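PDB 6TPL: intimin from Escherichia coli, which is a bacterial adhesin whose passenger, built in part from Ig-like domains such as the two here, extends outside the cell and probably mediates attachment. Local coordinates for residues Phe144-Gly149 / Val166-Thr171. Residues are numbered along the deposited sequence; the frame is centred on the assembly and turned at random.
Sequences FTTTLG and VTLTST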
ATOM      1  N   PHE A 144      -9.786 -13.160  -5.017  1.00  9.71           N
ATOM      2  CA  PHE A 144      -9.730 -12.479  -3.730  1.00 11.83           C
ATOM      3  C   PHE A 144     -10.033 -13.467  -2.608  1.00 13.72           C
ATOM      4  O   PHE A 144     -10.871 -14.358  -2.768  1.00 12.49           O
ATOM      5  CB  PHE A 144     -10.763 -11.333  -3.645  1.00 11.34           C
ATOM      6  CG  PHE A 144     -10.548 -10.216  -4.632  1.00 10.14           C
ATOM      7  CD1 PHE A 144     -10.999 -10.326  -5.943  1.00 11.57           C
ATOM      8  CD2 PHE A 144      -9.926  -9.041  -4.238  1.00 11.56           C
ATOM      9  CE1 PHE A 144     -10.814  -9.298  -6.854  1.00 11.09           C
ATOM     10  CE2 PHE A 144      -9.734  -8.004  -5.143  1.00 13.22           C
ATOM     11  CZ  PHE A 144     -10.179  -8.132  -6.451  1.00 11.94           C
ATOM     12  N   THR A 145      -9.394 -13.278  -1.453  1.00 11.86           N
ATOM     13  CA  THR A 145      -9.717 -14.023  -0.242  1.00 13.37           C
ATOM     14  C   THR A 145      -9.750 -13.056   0.934  1.00 13.18           C
ATOM     15  O   THR A 145      -9.245 -11.935   0.845  1.00 10.00           O
ATOM     16  CB  THR A 145      -8.710 -15.146   0.038  1.00 18.39           C
ATOM     17  OG1 THR A 145      -7.396 -14.599   0.185  1.00 21.69           O
ATOM     18  CG2 THR A 145      -8.708 -16.154  -1.094  1.00 19.10           C
ATOM     19  N   THR A 146     -10.350 -13.491   2.042  1.00 15.02           N
ATOM     20  CA  THR A 146     -10.438 -12.654   3.232  1.00 14.94           C
ATOM     21  C   THR A 146     -10.299 -13.507   4.485  1.00 10.76           C
ATOM     22  O   THR A 146     -10.591 -14.705   4.476  1.00 11.66           O
ATOM     23  CB  THR A 146     -11.762 -11.877   3.284  1.00 10.11           C
ATOM     24  OG1 THR A 146     -11.734 -10.934   4.366  1.00 10.39           O
ATOM     25  CG2 THR A 146     -12.943 -12.831   3.475  1.00 11.90           C
ATOM     26  N   THR A 147      -9.848 -12.869   5.566  1.00 10.77           N
ATOM     27  CA  THR A 147      -9.769 -13.501   6.877  1.00 11.86           C
ATOM     28  C   THR A 147     -10.999 -13.238   7.735  1.00 12.81           C
ATOM     29  O   THR A 147     -11.130 -13.837   8.806  1.00 13.82           O
ATOM     30  CB  THR A 147      -8.531 -13.012   7.638  1.00 12.45           C
ATOM     31  OG1 THR A 147      -8.618 -11.599   7.866  1.00 12.26           O
ATOM     32  CG2 THR A 147      -7.268 -13.304   6.851  1.00 13.99           C
ATOM     33  N   LEU A 148     -11.889 -12.351   7.299  1.00 12.14           N
ATOM     34  CA  LEU A 148     -13.081 -11.996   8.054  1.00 13.06           C
ATOM     35  C   LEU A 148     -14.103 -11.413   7.089  1.00 12.75           C
ATOM     36  O   LEU A 148     -13.762 -10.591   6.235  1.00 11.62           O
ATOM     37  CB  LEU A 148     -12.761 -10.986   9.164  1.00 13.05           C
ATOM     38  CG  LEU A 148     -13.979 -10.414   9.896  1.00 14.10           C
ATOM     39  CD1 LEU A 148     -14.726 -11.532  10.624  1.00 15.89           C
ATOM     40  CD2 LEU A 148     -13.576  -9.305  10.852  1.00 15.11           C
ATOM     41  N   GLY A 149     -15.339 -11.852   7.218  1.00 13.99           N
ATOM     42  CA  GLY A 149     -16.414 -11.269   6.444  1.00 14.05           C
ATOM     43  C   GLY A 149     -16.690 -12.005   5.152  1.00 13.82           C
ATOM     44  O   GLY A 149     -16.143 -13.072   4.853  1.00 13.78           O
ATOM     45  N   VAL A 166     -14.188  -5.899  -5.765  1.00 11.79           N
ATOM     46  CA  VAL A 166     -15.122  -6.660  -4.947  1.00 11.94           C
ATOM     47  C   VAL A 166     -15.437  -5.818  -3.721  1.00 11.70           C
ATOM     48  O   VAL A 166     -14.699  -4.893  -3.372  1.00 11.36           O
ATOM     49  CB  VAL A 166     -14.566  -8.035  -4.517  1.00 11.85           C
ATOM     50  CG1 VAL A 166     -14.337  -8.921  -5.731  1.00 12.19           C
ATOM     51  CG2 VAL A 166     -13.287  -7.869  -3.691  1.00 11.34           C
ATOM     52  N   THR A 167     -16.546  -6.146  -3.063  1.00 11.95           N
ATOM     53  CA  THR A 167     -16.912  -5.517  -1.804  1.00 11.80           C
ATOM     54  C   THR A 167     -16.864  -6.550  -0.687  1.00 11.74           C
ATOM     55  O   THR A 167     -16.980  -7.757  -0.920  1.00 11.96           O
ATOM     56  CB  THR A 167     -18.308  -4.885  -1.859  1.00 12.25           C
ATOM     57  OG1 THR A 167     -19.284  -5.858  -2.241  1.00 12.74           O
ATOM     58  CG2 THR A 167     -18.332  -3.724  -2.836  1.00 12.43           C
ATOM     59  N   LEU A 168     -16.698  -6.055   0.537  1.00 11.52           N
ATOM     60  CA  LEU A 168     -16.582  -6.884   1.728  1.00 11.51           C
ATOM     61  C   LEU A 168     -17.512  -6.344   2.801  1.00 11.69           C
ATOM     62  O   LEU A 168     -17.465  -5.151   3.126  1.00 11.55           O
ATOM     63  CB  LEU A 168     -15.142  -6.908   2.247  1.00 11.12           C
ATOM     64  CG  LEU A 168     -14.862  -7.725   3.517  1.00 11.19           C
ATOM     65  CD1 LEU A 168     -14.856  -9.207   3.173  1.00 11.45           C
ATOM     66  CD2 LEU A 168     -13.552  -7.292   4.155  1.00 10.88           C
ATOM     67  N   THR A 169     -18.359  -7.217   3.338  1.00 12.06           N
ATOM     68  CA  THR A 169     -19.173  -6.906   4.505  1.00 12.29           C
ATOM     69  C   THR A 169     -18.857  -7.900   5.615  1.00 12.40           C
ATOM     70  O   THR A 169     -18.206  -8.924   5.397  1.00 12.38           O
ATOM     71  CB  THR A 169     -20.673  -6.952   4.182  1.00 12.82           C
ATOM     72  OG1 THR A 169     -21.020  -8.259   3.702  1.00 13.17           O
ATOM     73  CG2 THR A 169     -21.027  -5.906   3.144  1.00 14.90           C
ATOM     74  N   SER A 170     -19.331  -7.603   6.821  1.00 12.59           N
ATOM     75  CA  SER A 170     -19.156  -8.525   7.933  1.00 12.83           C
ATOM     76  C   SER A 170     -20.272  -8.321   8.948  1.00 13.29           C
ATOM     77  O   SER A 170     -20.627  -7.186   9.282  1.00 13.25           O
ATOM     78  CB  SER A 170     -17.795  -8.351   8.613  1.00 12.51           C
ATOM     79  OG  SER A 170     -17.627  -9.279   9.682  1.00 12.87           O
ATOM     80  N   THR A 171     -20.818  -9.434   9.432  1.00 13.79           N
ATOM     81  CA  THR A 171     -21.789  -9.415  10.514  1.00 15.22           C
ATOM     82  C   THR A 171     -21.140  -9.507  11.891  1.00 14.41           C
ATOM     83  O   THR A 171     -21.851  -9.447  12.897  1.00 14.88           O
ATOM     84  CB  THR A 171     -22.797 -10.560  10.359  1.00 15.63           C
ATOM     85  OG1 THR A 171     -22.117 -11.821  10.395  1.00 15.09           O
ATOM     86  CG2 THR A 171     -23.552 -10.437   9.047  1.00 15.01           C
TER
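Phe144 swings its ring to the side of its own backbone N, with CG anti to the carbonyl carbon (chi1 -63°), and meets Val166, which reaches out from the opposing strand. CG2 of Val166 lies over one face of the Phe144 ring, 3.7 Å from the centroid, in a CH-pi contact displaced toward the rim. The second methyl of Val166, CG1, sits 3.6 Å from CD1 of Phe144. The Phe144 side chain also packs on Leu151 and Val128. An alanine in place of Phe144 would probably open a gap over both Val166 methyls and leave CG2 without its aromatic face. Further along, Leu168 holds CG opposite its backbone N (chi1 179°), which carries CD1 to the bend of the other segment. CD1 of Leu168 lies 3.5 Å from the carbonyl O of Leu148. Thr146 OG1 donates a 2.8 Å hydrogen bond to the carbonyl O of Leu148, approaching from above the carbonyl plane. Ser176 OG also bonds to this carbonyl. CA of Gly149 passes 3.1 Å from Thr169 O, where a side chain would clash. Strands 141-146 and 163-169 belong to different sheets, and the buried Phe144, Val166 and Leu168 form part of the core between the two sheets of a bacterial Ig-like beta sandwich.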